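Local atomic coordinates of arginine kinase (Anthopleura japonica, PDB entry 4RF6), a protein that catalyses the reversible transfer of a phosphoryl group from ATP to L-arginine, giving phosphoarginine and ADP, with two phosphagen kinase units in one chain. Residues A[21-26]-A[63-68]; A[31-36]-A[70-75]; A[371-376]-A[390-395]; A[396-401]-A[435-440]. All blocks are in the same frame, centred on the assembly; numbering follows the deposited sequence.

The four contacts form two pairs, one in each of the tandem phosphagen kinase repeats of the chain. Interactions 1 and 2 lie in the first repeat, centres about 9 Å apart, and share a boundary where Lys35 NZ donates to Leu23 O. Interaction 2 contains the loop Gly71 to Tyr75, the substrate-binding loop by similarity; interaction 1 packs behind it, the CA atoms of Gly64 and Gly73 lying about 4 Å apart. Interactions 3 and 4, centres about 11 Å apart, use successive parts of helix 392-398 in the second repeat, away from the annotated sites. Between the pairs, centres are about 59 to 68 Å apart and nothing touches.

Interaction 1. Residues A[21-26]-A[63-68]; sequences DPLNDP and SGVVNL
Leu68 lies against Pro22 with both of its methyls, CD2 doing most of the touching: it stands 3.8 Å from Pro22 CB and 3.2 Å from Pro22 O. The chi1 of -68° sets Leu68 CG beside its own backbone N and anti to the carbonyl carbon, which sends the fork toward the 3-10 turn 21-23. Pro22 O also accepts from Asp25 N, just past the turn. From the turn, Leu23 reaches in with a single branch; its CD2 lies 4.1 Å from Leu68 CD2 and 3.9 Å from Gly64 O. The same methyl touches Val65 CG2, while the other Val65 branch, CG1, is 4.2 Å from Pro22 CB, so the two arms of one valine serve two neighbouring residues. Asp25 adds a peripheral touch, CB to Leu68 CD1. No hydrogen bond crosses the contact. On the helix side, Ser63 O takes Asn67 N and Asn67 ND2 from opposite faces of its plane, closing the end of the helix just before Leu68. The whole joins the loop between helices 7-14 and 33-37 to the end of helix 57-66; Phe13 of helix 7-14 also packs on Pro22, and helix 200-205 borders Ser63 and Asn67.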
loop_
_atom_site.group_PDB
_atom_site.type_symbol
_atom_site.label_atom_id
_atom_site.label_comp_id
_atom_site.label_asym_id
_atom_site.label_seq_id
_atom_site.Cartn_x
_atom_site.Cartn_y
_atom_site.Cartn_z
ATOM N N ASP A 21 -14.960 34.951 -30.122
ATOM C CA ASP A 21 -13.672 35.452 -30.620
ATOM C C ASP A 21 -12.404 34.947 -29.892
ATOM O O ASP A 21 -11.389 34.702 -30.547
ATOM C CB ASP A 21 -13.654 36.989 -30.662
ATOM C CG ASP A 21 -14.399 37.564 -31.861
ATOM O OD1 ASP A 21 -14.733 36.797 -32.791
ATOM O OD2 ASP A 21 -14.638 38.793 -31.872
ATOM N N PRO A 22 -12.442 34.807 -28.545
ATOM C CA PRO A 22 -11.238 34.321 -27.851
ATOM C C PRO A 22 -10.721 32.956 -28.317
ATOM O O PRO A 22 -9.603 32.590 -27.962
ATOM C CB PRO A 22 -11.690 34.239 -26.393
ATOM C CG PRO A 22 -12.708 35.306 -26.271
ATOM C CD PRO A 22 -13.444 35.307 -27.582
ATOM N N LEU A 23 -11.506 32.214 -29.092
ATOM C CA LEU A 23 -11.000 30.974 -29.671
ATOM C C LEU A 23 -9.945 31.297 -30.734
ATOM O O LEU A 23 -9.096 30.464 -31.066
ATOM C CB LEU A 23 -12.139 30.123 -30.240
ATOM C CG LEU A 23 -13.099 29.565 -29.184
ATOM C CD1 LEU A 23 -14.067 28.544 -29.757
ATOM C CD2 LEU A 23 -12.321 28.958 -28.029
ATOM N N ASN A 24 -10.004 32.523 -31.248
ATOM C CA ASN A 24 -8.988 33.045 -32.154
ATOM C C ASN A 24 -7.918 33.840 -31.404
ATOM O O ASN A 24 -7.121 34.556 -32.015
ATOM C CB ASN A 24 -9.634 33.923 -33.230
ATOM C CG ASN A 24 -10.586 33.150 -34.126
ATOM O OD1 ASN A 24 -10.302 32.021 -34.522
ATOM N ND2 ASN A 24 -11.728 33.756 -34.445
ATOM N N ASP A 25 -7.908 33.727 -30.080
ATOM C CA ASP A 25 -6.881 34.392 -29.285
ATOM C C ASP A 25 -5.621 33.538 -29.193
ATOM O O ASP A 25 -5.690 32.346 -28.892
ATOM C CB ASP A 25 -7.396 34.753 -27.888
ATOM C CG ASP A 25 -7.735 36.228 -27.752
ATOM O OD1 ASP A 25 -8.758 36.668 -28.324
ATOM O OD2 ASP A 25 -6.980 36.946 -27.061
ATOM N N PRO A 26 -4.461 34.156 -29.452
ATOM C CA PRO A 26 -3.148 33.502 -29.476
ATOM C C PRO A 26 -2.904 32.662 -28.224
ATOM O O PRO A 26 -2.190 31.660 -28.284
ATOM C CB PRO A 26 -2.175 34.682 -29.516
ATOM C CG PRO A 26 -2.957 35.794 -30.141
ATOM C CD PRO A 26 -4.370 35.607 -29.697
ATOM N N SER A 63 -17.043 26.394 -21.100
ATOM C CA SER A 63 -15.818 26.107 -20.355
ATOM C C SER A 63 -14.580 26.262 -21.237
ATOM O O SER A 63 -13.537 26.747 -20.783
ATOM C CB SER A 63 -15.863 24.710 -19.746
ATOM O OG SER A 63 -14.727 24.487 -18.936
ATOM N N GLY A 64 -14.707 25.864 -22.499
ATOM C CA GLY A 64 -13.604 25.946 -23.440
ATOM C C GLY A 64 -13.246 27.358 -23.876
ATOM O O GLY A 64 -12.152 27.592 -24.399
ATOM N N VAL A 65 -14.169 28.295 -23.678
ATOM C CA VAL A 65 -13.904 29.698 -23.982
ATOM C C VAL A 65 -13.368 30.408 -22.741
ATOM O O VAL A 65 -12.435 31.214 -22.826
ATOM C CB VAL A 65 -15.164 30.424 -24.480
ATOM C CG1 VAL A 65 -14.799 31.809 -24.993
ATOM C CG2 VAL A 65 -15.846 29.621 -25.578
ATOM N N VAL A 66 -13.971 30.105 -21.591
ATOM C CA VAL A 66 -13.507 30.636 -20.312
ATOM C C VAL A 66 -12.081 30.166 -20.055
ATOM O O VAL A 66 -11.212 30.955 -19.675
ATOM C CB VAL A 66 -14.413 30.191 -19.145
ATOM C CG1 VAL A 66 -13.773 30.522 -17.793
ATOM C CG2 VAL A 66 -15.787 30.834 -19.259
ATOM N N ASN A 67 -11.852 28.875 -20.273
ATOM C CA ASN A 67 -10.535 28.276 -20.103
ATOM C C ASN A 67 -9.920 27.959 -21.459
ATOM O O ASN A 67 -10.048 26.840 -21.963
ATOM C CB ASN A 67 -10.634 27.002 -19.259
ATOM C CG ASN A 67 -11.407 27.215 -17.969
ATOM O OD1 ASN A 67 -10.898 27.809 -17.018
ATOM N ND2 ASN A 67 -12.646 26.730 -17.932
ATOM N N LEU A 68 -9.252 28.951 -22.041
ATOM C CA LEU A 68 -8.698 28.840 -23.391
ATOM C C LEU A 68 -7.632 27.751 -23.518
ATOM O O LEU A 68 -7.339 27.285 -24.622
ATOM C CB LEU A 68 -8.128 30.190 -23.837
ATOM C CG LEU A 68 -9.158 31.292 -24.079
ATOM C CD1 LEU A 68 -8.478 32.642 -24.248
ATOM C CD2 LEU A 68 -10.030 30.970 -25.293
#

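Interaction 2. Residues A[31-36]-A[70-75]; sequences KSLVKK and SGVGVY
The substrate-binding loop of the first repeat, Gly71 to Tyr75 by similarity, is fastened here to the start of helix 33-37. Two backbone bonds join them in step: Leu33 N donates to Gly71 O at 3.0 Å, and Val34 N to Val72 O, also at 3.0 Å. These are first-turn amides, which have no acceptor in a preceding turn of their own helix. Ser32 is the N-cap; with chi1 173° its OG turns back to accept a weak bond from Lys35 N, and its CA makes a CH...O contact of 3.4 Å with Gly71 O. Farther along the loop, Val34 CG2 meets Val74 CG1 at 3.8 Å, the side chains crossing at a slant. Val34 CG1 sits between its backbone N and carbonyl carbon (chi1 64°) and lies 3.7 Å from Val72 O. Gly73, at a positive phi of 91°, has no side chain to stand between the loop and Val34 CG1, so the backbone can lie close to the valine. Ile61 of helix 57-66 touches both Val34 and Val74, and the side chain of Val72 comes within about 5 Å of that of Cys278. Such a glycine-rich loop, held by main-chain bonds, is consistent with the guanidino-substrate specificity loop of the phosphagen kinase N-terminal domain.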
loop_
_atom_site.group_PDB
_atom_site.type_symbol
_atom_site.label_atom_id
_atom_site.label_comp_id
_atom_site.label_asym_id
_atom_site.label_seq_id
_atom_site.Cartn_x
_atom_site.Cartn_y
_atom_site.Cartn_z
ATOM N N LYS A 31 -4.474 23.101 -29.800
ATOM C CA LYS A 31 -4.903 21.705 -29.780
ATOM C C LYS A 31 -6.308 21.565 -29.200
ATOM O O LYS A 31 -6.838 20.456 -29.091
ATOM C CB LYS A 31 -3.929 20.870 -28.951
ATOM C CG LYS A 31 -2.489 20.933 -29.427
ATOM C CD LYS A 31 -2.283 20.117 -30.692
ATOM C CE LYS A 31 -1.434 18.880 -30.418
ATOM N NZ LYS A 31 -0.108 19.236 -29.833
ATOM N N SER A 32 -6.900 22.694 -28.820
ATOM C CA SER A 32 -8.257 22.706 -28.276
ATOM C C SER A 32 -9.248 22.152 -29.292
ATOM O O SER A 32 -9.303 22.616 -30.433
ATOM C CB SER A 32 -8.666 24.117 -27.867
ATOM O OG SER A 32 -10.028 24.169 -27.501
ATOM N N LEU A 33 -10.023 21.155 -28.875
ATOM C CA LEU A 33 -10.990 20.526 -29.766
ATOM C C LEU A 33 -12.147 21.465 -30.090
ATOM O O LEU A 33 -12.674 21.437 -31.204
ATOM C CB LEU A 33 -11.486 19.193 -29.194
ATOM C CG LEU A 33 -10.400 18.112 -29.110
ATOM C CD1 LEU A 33 -10.956 16.744 -28.725
ATOM C CD2 LEU A 33 -9.652 18.020 -30.429
ATOM N N VAL A 34 -12.539 22.306 -29.133
ATOM C CA VAL A 34 -13.605 23.273 -29.398
ATOM C C VAL A 34 -13.136 24.346 -30.387
ATOM O O VAL A 34 -13.895 24.770 -31.262
ATOM C CB VAL A 34 -14.186 23.911 -28.104
ATOM C CG1 VAL A 34 -13.136 24.744 -27.377
ATOM C CG2 VAL A 34 -15.406 24.769 -28.441
ATOM N N LYS A 35 -11.882 24.771 -30.261
ATOM C CA LYS A 35 -11.311 25.728 -31.202
ATOM C C LYS A 35 -11.254 25.095 -32.585
ATOM O O LYS A 35 -11.567 25.730 -33.596
ATOM C CB LYS A 35 -9.902 26.144 -30.771
ATOM C CG LYS A 35 -9.023 26.602 -31.934
ATOM C CD LYS A 35 -7.859 27.457 -31.465
ATOM C CE LYS A 35 -7.261 28.249 -32.622
ATOM N NZ LYS A 35 -6.413 29.372 -32.130
ATOM N N LYS A 36 -10.859 23.828 -32.609
ATOM C CA LYS A 36 -10.677 23.096 -33.852
ATOM C C LYS A 36 -11.996 22.885 -34.612
ATOM O O LYS A 36 -12.022 22.901 -35.845
ATOM C CB LYS A 36 -9.988 21.755 -33.570
ATOM C CG LYS A 36 -9.543 21.008 -34.816
ATOM C CD LYS A 36 -8.789 19.725 -34.475
ATOM C CE LYS A 36 -7.472 20.008 -33.770
ATOM N NZ LYS A 36 -6.654 18.769 -33.589
ATOM N N SER A 70 -7.918 24.794 -22.538
ATOM C CA SER A 70 -8.614 23.507 -22.518
ATOM C C SER A 70 -8.110 22.553 -23.589
ATOM O O SER A 70 -7.745 22.977 -24.686
ATOM C CB SER A 70 -10.120 23.716 -22.711
ATOM O OG SER A 70 -10.639 24.613 -21.755
ATOM N N GLY A 71 -8.105 21.262 -23.270
ATOM C CA GLY A 71 -7.784 20.242 -24.252
ATOM C C GLY A 71 -8.992 19.971 -25.129
ATOM O O GLY A 71 -8.907 19.995 -26.360
ATOM N N VAL A 72 -10.129 19.724 -24.482
ATOM C CA VAL A 72 -11.383 19.449 -25.178
ATOM C C VAL A 72 -12.247 20.713 -25.266
ATOM O O VAL A 72 -12.449 21.262 -26.353
ATOM C CB VAL A 72 -12.164 18.324 -24.483
ATOM C CG1 VAL A 72 -13.448 18.032 -25.232
ATOM C CG2 VAL A 72 -11.306 17.065 -24.392
ATOM N N GLY A 73 -12.765 21.165 -24.128
ATOM C CA GLY A 73 -13.446 22.446 -24.064
ATOM C C GLY A 73 -14.948 22.477 -24.287
ATOM O O GLY A 73 -15.526 23.559 -24.446
ATOM N N VAL A 74 -15.587 21.308 -24.322
ATOM C CA VAL A 74 -17.051 21.256 -24.319
ATOM C C VAL A 74 -17.565 20.241 -23.296
ATOM O O VAL A 74 -16.891 19.249 -22.997
ATOM C CB VAL A 74 -17.645 20.920 -25.702
ATOM C CG1 VAL A 74 -17.129 21.873 -26.767
ATOM C CG2 VAL A 74 -17.342 19.479 -26.084
ATOM N N TYR A 75 -18.749 20.509 -22.756
ATOM C CA TYR A 75 -19.456 19.550 -21.916
ATOM C C TYR A 75 -20.887 19.450 -22.429
ATOM O O TYR A 75 -21.439 20.434 -22.928
ATOM C CB TYR A 75 -19.455 19.993 -20.452
ATOM C CG TYR A 75 -18.090 19.993 -19.788
ATOM C CD1 TYR A 75 -17.221 21.063 -19.948
ATOM C CD2 TYR A 75 -17.683 18.930 -18.987
ATOM C CE1 TYR A 75 -15.980 21.076 -19.339
ATOM C CE2 TYR A 75 -16.438 18.931 -18.376
ATOM C CZ TYR A 75 -15.593 20.009 -18.557
ATOM O OH TYR A 75 -14.355 20.021 -17.952
#

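Interaction 3. Residues A[371-376]-A[390-395]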
loop_
_atom_site.group_PDB
_atom_site.type_symbol
_atom_site.label_atom_id
_atom_site.label_comp_id
_atom_site.label_asym_id
_atom_site.label_seq_id
_atom_site.Cartn_x
_atom_site.Cartn_y
_atom_site.Cartn_z
ATOM N N SER A 371 21.422 -14.798 -13.376
ATOM C CA SER A 371 21.894 -16.097 -13.858
ATOM C C SER A 371 23.389 -16.278 -13.629
ATOM O O SER A 371 23.931 -17.369 -13.826
ATOM C CB SER A 371 21.610 -16.241 -15.351
ATOM O OG SER A 371 22.343 -15.284 -16.094
ATOM N N VAL A 372 24.047 -15.204 -13.208
ATOM C CA VAL A 372 25.500 -15.160 -13.104
ATOM C C VAL A 372 25.944 -14.812 -11.677
ATOM O O VAL A 372 25.260 -14.060 -10.985
ATOM C CB VAL A 372 26.053 -14.143 -14.131
ATOM C CG1 VAL A 372 27.334 -13.479 -13.647
ATOM C CG2 VAL A 372 26.256 -14.818 -15.478
ATOM N N PHE A 373 27.068 -15.380 -11.236
ATOM C CA PHE A 373 27.647 -15.058 -9.931
ATOM C C PHE A 373 27.792 -13.549 -9.757
ATOM O O PHE A 373 28.292 -12.862 -10.647
ATOM C CB PHE A 373 29.009 -15.732 -9.769
ATOM C CG PHE A 373 29.571 -15.634 -8.380
ATOM C CD1 PHE A 373 29.257 -16.591 -7.425
ATOM C CD2 PHE A 373 30.412 -14.584 -8.027
ATOM C CE1 PHE A 373 29.770 -16.510 -6.144
ATOM C CE2 PHE A 373 30.930 -14.494 -6.753
ATOM C CZ PHE A 373 30.607 -15.459 -5.804
ATOM N N PRO A 374 27.344 -13.028 -8.606
ATOM C CA PRO A 374 27.389 -11.583 -8.355
ATOM C C PRO A 374 28.829 -11.078 -8.346
ATOM O O PRO A 374 29.518 -11.224 -7.335
ATOM C CB PRO A 374 26.777 -11.447 -6.952
ATOM C CG PRO A 374 26.054 -12.747 -6.704
ATOM C CD PRO A 374 26.829 -13.780 -7.448
ATOM N N GLU A 375 29.263 -10.483 -9.454
ATOM C CA GLU A 375 30.647 -10.035 -9.611
ATOM C C GLU A 375 31.110 -9.077 -8.511
ATOM O O GLU A 375 32.287 -9.068 -8.149
ATOM C CB GLU A 375 30.846 -9.383 -10.983
ATOM C CG GLU A 375 32.269 -9.479 -11.532
ATOM C CD GLU A 375 32.609 -10.875 -12.028
ATOM O OE1 GLU A 375 31.671 -11.664 -12.277
ATOM O OE2 GLU A 375 33.814 -11.186 -12.171
ATOM N N VAL A 376 30.183 -8.281 -7.978
ATOM C CA VAL A 376 30.505 -7.305 -6.934
ATOM C C VAL A 376 31.084 -7.958 -5.674
ATOM O O VAL A 376 31.775 -7.309 -4.889
ATOM C CB VAL A 376 29.280 -6.439 -6.546
ATOM C CG1 VAL A 376 28.669 -5.776 -7.766
ATOM C CG2 VAL A 376 28.233 -7.273 -5.825
ATOM N N LEU A 390 29.548 -17.591 0.152
ATOM C CA LEU A 390 28.979 -17.861 -1.165
ATOM C C LEU A 390 30.064 -18.049 -2.226
ATOM O O LEU A 390 30.445 -17.100 -2.909
ATOM C CB LEU A 390 28.005 -16.761 -1.603
ATOM C CG LEU A 390 27.205 -17.105 -2.863
ATOM C CD1 LEU A 390 26.114 -18.098 -2.538
ATOM C CD2 LEU A 390 26.614 -15.880 -3.535
ATOM N N THR A 391 30.557 -19.275 -2.360
ATOM C CA THR A 391 31.484 -19.611 -3.436
ATOM C C THR A 391 30.696 -19.739 -4.739
ATOM O O THR A 391 29.481 -19.954 -4.711
ATOM C CB THR A 391 32.194 -20.932 -3.146
ATOM O OG1 THR A 391 31.321 -22.019 -3.473
ATOM C CG2 THR A 391 32.568 -21.019 -1.679
ATOM N N PRO A 392 31.373 -19.579 -5.890
ATOM C CA PRO A 392 30.693 -19.769 -7.176
ATOM C C PRO A 392 30.150 -21.189 -7.383
ATOM O O PRO A 392 29.103 -21.342 -8.015
ATOM C CB PRO A 392 31.790 -19.454 -8.194
ATOM C CG PRO A 392 32.669 -18.470 -7.491
ATOM C CD PRO A 392 32.690 -18.936 -6.054
ATOM N N GLU A 393 30.847 -22.201 -6.872
ATOM C CA GLU A 393 30.361 -23.578 -6.964
ATOM C C GLU A 393 29.070 -23.735 -6.173
ATOM O O GLU A 393 28.103 -24.340 -6.644
ATOM C CB GLU A 393 31.396 -24.571 -6.429
ATOM C CG GLU A 393 32.796 -24.402 -6.992
ATOM C CD GLU A 393 33.578 -23.306 -6.294
ATOM O OE1 GLU A 393 34.339 -22.592 -6.976
ATOM O OE2 GLU A 393 33.433 -23.162 -5.063
ATOM N N LEU A 394 29.070 -23.189 -4.960
ATOM C CA LEU A 394 27.888 -23.202 -4.108
ATOM C C LEU A 394 26.759 -22.446 -4.805
ATOM O O LEU A 394 25.613 -22.903 -4.829
ATOM C CB LEU A 394 28.213 -22.566 -2.750
ATOM C CG LEU A 394 27.255 -22.713 -1.569
ATOM C CD1 LEU A 394 28.029 -22.643 -0.267
ATOM C CD2 LEU A 394 26.200 -21.633 -1.575
ATOM N N PHE A 395 27.093 -21.290 -5.376
ATOM C CA PHE A 395 26.135 -20.495 -6.131
ATOM C C PHE A 395 25.531 -21.313 -7.270
ATOM O O PHE A 395 24.313 -21.322 -7.463
ATOM C CB PHE A 395 26.804 -19.239 -6.691
ATOM C CG PHE A 395 25.882 -18.381 -7.522
ATOM C CD1 PHE A 395 24.893 -17.612 -6.919
ATOM C CD2 PHE A 395 26.011 -18.337 -8.904
ATOM C CE1 PHE A 395 24.045 -16.821 -7.680
ATOM C CE2 PHE A 395 25.168 -17.548 -9.670
ATOM C CZ PHE A 395 24.184 -16.787 -9.059
#
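Phe373 and Phe395 make the tight part of this contact, an offset edge-to-face pair with centroids 5.6 Å apart and planes at 86°, the edge of Phe373 directed at the face of Phe395. A chi1 of -171° swings the Phe373 ring away from its own backbone N and up to the start of helix 392-398. There Pro392 CG lies over one ring face, 3.9 Å from the centroid, and Pro374 CD is offset over the opposite face. Leu390 O meets the ring edge in plane, 3.3 Å from CZ. The Phe395 ring carries two more CH-pi contacts on its face, from Phe373 CA and from Pro374 CD, the latter 4.3 Å from the centroid. Leu390 CD2 fills in beside Phe373 CE1, and Tyr410 and Val417 of helix 409-418 back Pro374. The outer side is looser: Val372 is exposed and turns its side chain away, and its carbonyl group lies against the far end of the Phe395 ring, C 3.5 Å from CE2 and O near CZ. Thr391 and Glu393 turn their polar ends to the helix start instead, Thr391 OG1 capping Leu394 N and donating to Glu393 OE2. With no hydrogen bond between 371-376 and 390-395, cohesion rests on ring faces, ring edges and proline CH groups.

Interaction 4. Residues A[396-401]-A[435-440]; sequences DSLKDK and TLFAPL
Leu398 CB touches the Phe437 ring at CD1, 4.2 Å away, but the closer approaches to the ring come from main-chain oxygens at its edge. Lys401 O lies in the ring plane, 3.6 Å from Phe437 CZ, and Leu398 O stands near the same plane, 3.9 Å from CE1. Both oxygens belong to the type I turn Leu398 to Lys401, whose closing bond is Lys401 N to Leu398 O. A chi1 of -51° puts Phe437 CG beside its backbone N, and the rim of the ring is thereby presented to the turn; Leu436 CG lies over one face, offset toward the rim. Leu398 splits its branches: CD2 reaches Leu436 O at 3.8 Å, and CD1 rests 4.2 Å from Pro439 CB. Outside these, the extended chain of Lys401 runs at an angle across Leu436, CD meeting CD1 at 3.8 Å, and carries its amine beyond the leucine. A water then joins Lys401 NZ, weakly, to Leu436 O, to which it donates at 3.0 Å. Leu409 of helix 409-418 touches both Leu398 and Phe437 on the inner side. The chemistry is thus graded: Leu398 and the Phe437 ring lie inside, with carbonyls placed as would suit a slightly positive C-H rim, while Pro439, Leu436 and Lys401 stand toward the margin, where lysine methylenes pack and the amine holds the water less firmly than Leu436 O does.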
loop_
_atom_site.group_PDB
_atom_site.type_symbol
_atom_site.label_atom_id
_atom_site.label_comp_id
_atom_site.label_asym_id
_atom_site.label_seq_id
_atom_site.Cartn_x
_atom_site.Cartn_y
_atom_site.Cartn_z
ATOM N N ASP A 396 26.388 -22.006 -8.015
ATOM C CA ASP A 396 25.934 -22.808 -9.143
ATOM C C ASP A 396 25.029 -23.969 -8.719
ATOM O O ASP A 396 24.042 -24.271 -9.396
ATOM C CB ASP A 396 27.121 -23.325 -9.961
ATOM C CG ASP A 396 27.734 -22.256 -10.842
ATOM O OD1 ASP A 396 28.929 -22.390 -11.192
ATOM O OD2 ASP A 396 27.025 -21.284 -11.181
ATOM N N SER A 397 25.355 -24.607 -7.598
ATOM C CA SER A 397 24.577 -25.749 -7.122
ATOM C C SER A 397 23.192 -25.353 -6.605
ATOM O O SER A 397 22.294 -26.197 -6.520
ATOM C CB SER A 397 25.352 -26.537 -6.054
ATOM O OG SER A 397 25.770 -25.702 -4.984
ATOM N N LEU A 398 23.010 -24.074 -6.280
ATOM C CA LEU A 398 21.765 -23.615 -5.653
ATOM C C LEU A 398 20.938 -22.612 -6.473
ATOM O O LEU A 398 19.735 -22.475 -6.245
ATOM C CB LEU A 398 22.058 -23.018 -4.269
ATOM C CG LEU A 398 22.683 -23.956 -3.228
ATOM C CD1 LEU A 398 23.012 -23.209 -1.947
ATOM C CD2 LEU A 398 21.754 -25.127 -2.931
ATOM N N LYS A 399 21.571 -21.923 -7.419
ATOM C CA LYS A 399 20.948 -20.772 -8.088
ATOM C C LYS A 399 19.617 -21.053 -8.800
ATOM O O LYS A 399 18.855 -20.126 -9.088
ATOM C CB LYS A 399 21.937 -20.101 -9.052
ATOM C CG LYS A 399 22.359 -20.968 -10.234
ATOM C CD LYS A 399 23.609 -20.419 -10.909
ATOM C CE LYS A 399 23.801 -21.010 -12.299
ATOM N NZ LYS A 399 22.808 -20.458 -13.271
ATOM N N ASP A 400 19.330 -22.321 -9.071
ATOM C CA ASP A 400 18.144 -22.677 -9.844
ATOM C C ASP A 400 17.040 -23.286 -8.982
ATOM O O ASP A 400 15.891 -23.421 -9.420
ATOM C CB ASP A 400 18.529 -23.633 -10.970
ATOM C CG ASP A 400 19.451 -22.993 -11.990
ATOM O OD1 ASP A 400 19.221 -21.818 -12.342
ATOM O OD2 ASP A 400 20.406 -23.668 -12.433
ATOM N N LYS A 401 17.392 -23.651 -7.755
ATOM C CA LYS A 401 16.430 -24.229 -6.823
ATOM C C LYS A 401 15.529 -23.143 -6.240
ATOM O O LYS A 401 15.969 -22.015 -6.012
ATOM C CB LYS A 401 17.153 -24.947 -5.683
ATOM C CG LYS A 401 18.102 -26.048 -6.132
ATOM C CD LYS A 401 18.787 -26.675 -4.930
ATOM C CE LYS A 401 19.392 -28.028 -5.284
ATOM N NZ LYS A 401 19.691 -28.836 -4.061
ATOM N N THR A 435 16.553 -24.730 4.923
ATOM C CA THR A 435 16.858 -26.114 4.565
ATOM C C THR A 435 17.331 -26.226 3.119
ATOM O O THR A 435 18.342 -26.870 2.837
ATOM C CB THR A 435 15.662 -27.038 4.768
ATOM O OG1 THR A 435 15.309 -27.074 6.158
ATOM C CG2 THR A 435 16.008 -28.450 4.320
ATOM N N LEU A 436 16.599 -25.599 2.205
ATOM C CA LEU A 436 16.924 -25.698 0.787
ATOM C C LEU A 436 18.245 -25.013 0.469
ATOM O O LEU A 436 19.015 -25.501 -0.357
ATOM C CB LEU A 436 15.799 -25.114 -0.073
ATOM C CG LEU A 436 15.968 -25.206 -1.590
ATOM C CD1 LEU A 436 16.316 -26.621 -1.997
ATOM C CD2 LEU A 436 14.698 -24.762 -2.301
ATOM N N PHE A 437 18.522 -23.895 1.134
ATOM C CA PHE A 437 19.787 -23.203 0.915
ATOM C C PHE A 437 20.714 -23.346 2.126
ATOM O O PHE A 437 21.569 -22.499 2.372
ATOM C CB PHE A 437 19.541 -21.731 0.561
ATOM C CG PHE A 437 18.539 -21.538 -0.550
ATOM C CD1 PHE A 437 18.787 -22.047 -1.818
ATOM C CD2 PHE A 437 17.351 -20.849 -0.326
ATOM C CE1 PHE A 437 17.865 -21.877 -2.850
ATOM C CE2 PHE A 437 16.424 -20.673 -1.342
ATOM C CZ PHE A 437 16.679 -21.190 -2.610
ATOM N N ALA A 438 20.546 -24.442 2.860
ATOM C CA ALA A 438 21.390 -24.758 4.019
ATOM C C ALA A 438 22.904 -24.638 3.803
ATOM O O ALA A 438 23.598 -24.132 4.693
ATOM C CB ALA A 438 21.038 -26.140 4.601
ATOM N N PRO A 439 23.433 -25.113 2.647
ATOM C CA PRO A 439 24.880 -24.963 2.456
ATOM C C PRO A 439 25.358 -23.523 2.629
ATOM O O PRO A 439 26.521 -23.320 2.989
ATOM C CB PRO A 439 25.088 -25.430 1.015
ATOM C CG PRO A 439 24.049 -26.474 0.834
ATOM C CD PRO A 439 22.839 -25.942 1.578
ATOM N N LEU A 440 24.480 -22.546 2.401
ATOM C CA LEU A 440 24.822 -21.152 2.678
ATOM C C LEU A 440 24.384 -20.712 4.076
ATOM O O LEU A 440 25.177 -20.141 4.833
ATOM C CB LEU A 440 24.212 -20.207 1.635
ATOM C CG LEU A 440 24.541 -18.740 1.930
ATOM C CD1 LEU A 440 26.045 -18.546 1.871
ATOM C CD2 LEU A 440 23.838 -17.762 0.995
HETATM O O HOH W 1 20.085 -28.324 -0.705
#